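S-layer domain-containing protein (Ruminiclostridium thermocellum ATCC 27405, PDB 4QVS) is of unknown function but contains a concanavalin A-like lectin/glucanase domain, a fold often used for carbohydrate recognition, and binds a sodium ion. Local coordinates at residues W136-G148 with Y151-S164. Residues are numbered along the deposited sequence; the frame is centred on the assembly and turned at random.
Sequences WKHVAVTLSGDTG and YINGENVGENNTLS
A140 and Y151 form an antiparallel hydrogen-bonded pair, Y151 N to A140 O at 2.8 Å and A140 N to Y151 O at 3.0 Å, while G148 and N160 pair in the same antiparallel sense. Next along, V139 and I152 form a non-hydrogen-bonded pair, and N153, in the I152-E155 type I' turn, donates its backbone N to H138 O. The side chain of N153 turns back: with CG anti to the carbonyl carbon (chi1 -65°), OD1 accepts H138 N at 2.9 Å, the donor standing 51° above the amide carbonyl plane. N153 ND2 lies against the K137 methylenes, 3.5 Å from K137 CG; K137 NZ hydrogen-bonds to T132 OG1. Water 1 accepts from G154 N and lies in the plane of the H138 ring, 2.6 Å from ND1, tying that ring to the turn. On the face shared by A140 and Y151, the two CB atoms pack together, and the tyrosine ring reaches along the sheet until CE1 lies 3.7 Å from T142 CG2; A213 and I216 of helix 213-219 touch the Y151 side chain. Two consecutive hairpins, 137-144/147-152 and 147-152/155-160, make this meander within the concanavalin A-like domain, and 137-144 pairs antiparallel with a strand of the second subunit, continuing the sheet across the interface. Within the S144-T147 type II' turn, D146 O accepts L163 N in the carbonyl plane, on a lone pair, at 2.7 Å. L163 CB then meets L143 CD1, and its own CD1 sits 4.0 Å from G148 CA. An Asx turn shapes the approach to L163: N160 OD1 accepts both T162 N and T162 OG1, the hydroxyl lying in the carbonyl plane.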
# COMPACT_ATOMS: atom_id res chain seq x y z
N TRP A 136 -0.08 -2.33 -15.36
CA TRP A 136 -1.40 -3.01 -15.33
C TRP A 136 -1.65 -3.72 -14.01
O TRP A 136 -0.85 -4.53 -13.60
CB TRP A 136 -1.50 -4.07 -16.45
CG TRP A 136 -1.85 -3.53 -17.80
CD1 TRP A 136 -1.02 -3.38 -18.88
CD2 TRP A 136 -3.14 -3.06 -18.22
NE1 TRP A 136 -1.73 -2.85 -19.94
CE2 TRP A 136 -3.03 -2.65 -19.56
CE3 TRP A 136 -4.38 -2.96 -17.59
CZ2 TRP A 136 -4.12 -2.14 -20.29
CZ3 TRP A 136 -5.47 -2.46 -18.32
CH2 TRP A 136 -5.33 -2.07 -19.65
N LYS A 137 -2.76 -3.43 -13.34
CA LYS A 137 -3.10 -4.16 -12.12
C LYS A 137 -4.60 -4.51 -12.13
O LYS A 137 -5.35 -3.88 -12.85
CB LYS A 137 -2.72 -3.34 -10.87
CG LYS A 137 -1.21 -3.31 -10.56
CD LYS A 137 -0.93 -2.73 -9.17
CE LYS A 137 0.48 -3.08 -8.64
NZ LYS A 137 1.51 -2.36 -9.42
N HIS A 138 -4.99 -5.52 -11.37
CA HIS A 138 -6.39 -5.90 -11.28
C HIS A 138 -6.98 -5.27 -10.04
O HIS A 138 -6.40 -5.34 -8.97
CB HIS A 138 -6.57 -7.42 -11.23
CG HIS A 138 -8.00 -7.84 -11.32
ND1 HIS A 138 -8.76 -8.18 -10.22
CD2 HIS A 138 -8.84 -7.91 -12.39
CE1 HIS A 138 -9.99 -8.47 -10.60
NE2 HIS A 138 -10.06 -8.32 -11.91
N VAL A 139 -8.14 -4.63 -10.17
CA VAL A 139 -8.78 -4.07 -9.01
C VAL A 139 -10.19 -4.61 -8.85
O VAL A 139 -10.89 -4.80 -9.82
CB VAL A 139 -8.83 -2.54 -9.10
CG1 VAL A 139 -9.55 -1.96 -7.89
CG2 VAL A 139 -7.42 -1.95 -9.20
N ALA A 140 -10.61 -4.83 -7.61
CA ALA A 140 -11.97 -5.28 -7.34
C ALA A 140 -12.48 -4.70 -6.04
O ALA A 140 -11.69 -4.40 -5.14
CB ALA A 140 -12.05 -6.80 -7.31
N VAL A 141 -13.79 -4.44 -6.00
CA VAL A 141 -14.50 -4.04 -4.82
C VAL A 141 -15.58 -5.09 -4.65
O VAL A 141 -16.23 -5.43 -5.64
CB VAL A 141 -15.25 -2.72 -5.03
CG1 VAL A 141 -15.86 -2.28 -3.70
CG2 VAL A 141 -14.31 -1.67 -5.59
N THR A 142 -15.82 -5.55 -3.43
CA THR A 142 -16.89 -6.51 -3.11
C THR A 142 -17.70 -5.98 -1.92
O THR A 142 -17.13 -5.42 -0.97
CB THR A 142 -16.36 -7.93 -2.70
OG1 THR A 142 -15.64 -7.85 -1.46
CG2 THR A 142 -15.45 -8.48 -3.72
N LEU A 143 -19.03 -6.12 -1.98
CA LEU A 143 -19.90 -5.75 -0.85
C LEU A 143 -20.66 -7.01 -0.45
O LEU A 143 -21.32 -7.63 -1.29
CB LEU A 143 -20.88 -4.62 -1.19
CG LEU A 143 -21.78 -4.14 -0.04
CD1 LEU A 143 -20.99 -3.34 1.00
CD2 LEU A 143 -22.96 -3.30 -0.53
N SER A 144 -20.51 -7.39 0.81
CA SER A 144 -21.16 -8.58 1.36
C SER A 144 -21.77 -8.22 2.69
O SER A 144 -21.08 -8.20 3.72
CB SER A 144 -20.14 -9.69 1.56
OG SER A 144 -20.66 -10.68 2.42
N GLY A 145 -23.07 -7.95 2.68
CA GLY A 145 -23.74 -7.53 3.89
C GLY A 145 -23.10 -6.21 4.21
O GLY A 145 -22.85 -5.43 3.31
N ASP A 146 -22.75 -6.00 5.48
CA ASP A 146 -22.14 -4.74 5.94
C ASP A 146 -20.65 -4.60 5.65
O ASP A 146 -20.08 -3.54 5.90
CB ASP A 146 -22.34 -4.57 7.46
CG ASP A 146 -23.79 -4.42 7.84
OD1 ASP A 146 -24.65 -4.50 6.94
OD2 ASP A 146 -24.08 -4.22 9.03
N THR A 147 -20.03 -5.65 5.11
CA THR A 147 -18.60 -5.63 4.86
C THR A 147 -18.22 -5.40 3.41
O THR A 147 -18.62 -6.16 2.54
CB THR A 147 -17.97 -6.96 5.27
OG1 THR A 147 -18.30 -7.22 6.63
CG2 THR A 147 -16.47 -6.93 5.09
N GLY A 148 -17.41 -4.37 3.17
CA GLY A 148 -16.93 -4.03 1.83
C GLY A 148 -15.44 -4.30 1.76
O GLY A 148 -14.74 -4.02 2.72
N TYR A 151 -9.60 -4.97 -3.29
CA TYR A 151 -8.58 -5.89 -3.73
C TYR A 151 -7.74 -5.31 -4.87
O TYR A 151 -8.28 -4.69 -5.80
CB TYR A 151 -9.20 -7.15 -4.32
CG TYR A 151 -9.98 -8.02 -3.38
CD1 TYR A 151 -11.34 -7.81 -3.17
CD2 TYR A 151 -9.37 -9.11 -2.79
CE1 TYR A 151 -12.06 -8.64 -2.33
CE2 TYR A 151 -10.07 -9.92 -1.94
CZ TYR A 151 -11.40 -9.70 -1.72
OH TYR A 151 -12.03 -10.57 -0.89
N ILE A 152 -6.42 -5.53 -4.78
CA ILE A 152 -5.48 -5.19 -5.85
C ILE A 152 -4.80 -6.51 -6.19
O ILE A 152 -4.33 -7.20 -5.31
CB ILE A 152 -4.43 -4.17 -5.43
CG1 ILE A 152 -5.11 -2.82 -5.15
CG2 ILE A 152 -3.40 -4.02 -6.55
CD1 ILE A 152 -4.17 -1.74 -4.66
N ASN A 153 -4.79 -6.88 -7.47
CA ASN A 153 -4.28 -8.20 -7.88
C ASN A 153 -4.68 -9.35 -6.97
O ASN A 153 -3.86 -10.21 -6.67
CB ASN A 153 -2.77 -8.16 -8.08
CG ASN A 153 -2.37 -7.26 -9.21
OD1 ASN A 153 -2.93 -7.32 -10.30
ND2 ASN A 153 -1.38 -6.42 -8.95
N GLY A 154 -5.92 -9.35 -6.50
CA GLY A 154 -6.45 -10.46 -5.70
C GLY A 154 -6.06 -10.51 -4.24
O GLY A 154 -6.33 -11.50 -3.55
N GLU A 155 -5.43 -9.43 -3.77
CA GLU A 155 -4.99 -9.28 -2.40
C GLU A 155 -5.86 -8.25 -1.72
O GLU A 155 -6.11 -7.18 -2.26
CB GLU A 155 -3.54 -8.81 -2.36
CG GLU A 155 -3.15 -8.08 -1.07
CD GLU A 155 -1.77 -7.46 -1.15
OE1 GLU A 155 -0.86 -8.09 -1.73
OE2 GLU A 155 -1.58 -6.34 -0.63
N ASN A 156 -6.31 -8.58 -0.52
CA ASN A 156 -7.14 -7.71 0.29
C ASN A 156 -6.32 -6.55 0.84
O ASN A 156 -5.34 -6.75 1.59
CB ASN A 156 -7.78 -8.51 1.43
CG ASN A 156 -8.52 -7.63 2.41
OD1 ASN A 156 -8.39 -6.41 2.37
ND2 ASN A 156 -9.30 -8.24 3.31
N VAL A 157 -6.75 -5.33 0.50
CA VAL A 157 -6.03 -4.10 0.87
C VAL A 157 -6.84 -3.07 1.70
O VAL A 157 -6.40 -1.94 1.90
CB VAL A 157 -5.42 -3.43 -0.39
CG1 VAL A 157 -4.31 -4.32 -0.97
CG2 VAL A 157 -6.50 -3.15 -1.44
N GLY A 158 -8.02 -3.46 2.18
CA GLY A 158 -8.87 -2.60 2.99
C GLY A 158 -10.26 -3.21 3.14
O GLY A 158 -10.70 -3.95 2.27
N GLU A 159 -10.91 -2.91 4.27
CA GLU A 159 -12.28 -3.34 4.60
C GLU A 159 -12.97 -2.29 5.46
O GLU A 159 -12.34 -1.49 6.15
CB GLU A 159 -12.32 -4.61 5.45
CG GLU A 159 -12.06 -5.93 4.77
CD GLU A 159 -11.99 -7.04 5.81
OE1 GLU A 159 -12.79 -7.02 6.77
OE2 GLU A 159 -11.12 -7.91 5.68
N ASN A 160 -14.29 -2.34 5.44
CA ASN A 160 -15.08 -1.49 6.29
C ASN A 160 -16.32 -2.31 6.57
O ASN A 160 -17.22 -2.44 5.73
CB ASN A 160 -15.39 -0.14 5.64
CG ASN A 160 -16.29 0.73 6.49
OD1 ASN A 160 -17.01 0.23 7.36
ND2 ASN A 160 -16.28 2.04 6.24
N ASN A 161 -16.36 -2.83 7.78
CA ASN A 161 -17.42 -3.71 8.22
C ASN A 161 -18.70 -2.98 8.65
O ASN A 161 -19.63 -3.61 9.12
CB ASN A 161 -16.86 -4.58 9.36
CG ASN A 161 -15.56 -5.30 8.96
OD1 ASN A 161 -15.38 -5.70 7.81
ND2 ASN A 161 -14.65 -5.45 9.91
N THR A 162 -18.75 -1.67 8.45
CA THR A 162 -19.91 -0.87 8.84
C THR A 162 -20.71 -0.31 7.66
O THR A 162 -21.29 0.77 7.77
CB THR A 162 -19.45 0.37 9.63
OG1 THR A 162 -18.90 1.33 8.72
CG2 THR A 162 -18.42 -0.01 10.68
N LEU A 163 -20.74 -1.01 6.54
CA LEU A 163 -21.45 -0.49 5.36
C LEU A 163 -22.86 -1.06 5.18
O LEU A 163 -23.03 -2.09 4.54
CB LEU A 163 -20.61 -0.73 4.10
CG LEU A 163 -19.22 -0.11 4.11
CD1 LEU A 163 -18.46 -0.49 2.86
CD2 LEU A 163 -19.31 1.40 4.23
N SER A 164 -23.85 -0.38 5.75
CA SER A 164 -25.25 -0.77 5.64
C SER A 164 -25.97 -0.10 4.51
O SER A 164 -27.03 -0.56 4.11
CB SER A 164 -26.01 -0.47 6.94
OG SER A 164 -25.77 -1.48 7.90
O HOH W 1 -7.87 -7.61 -7.79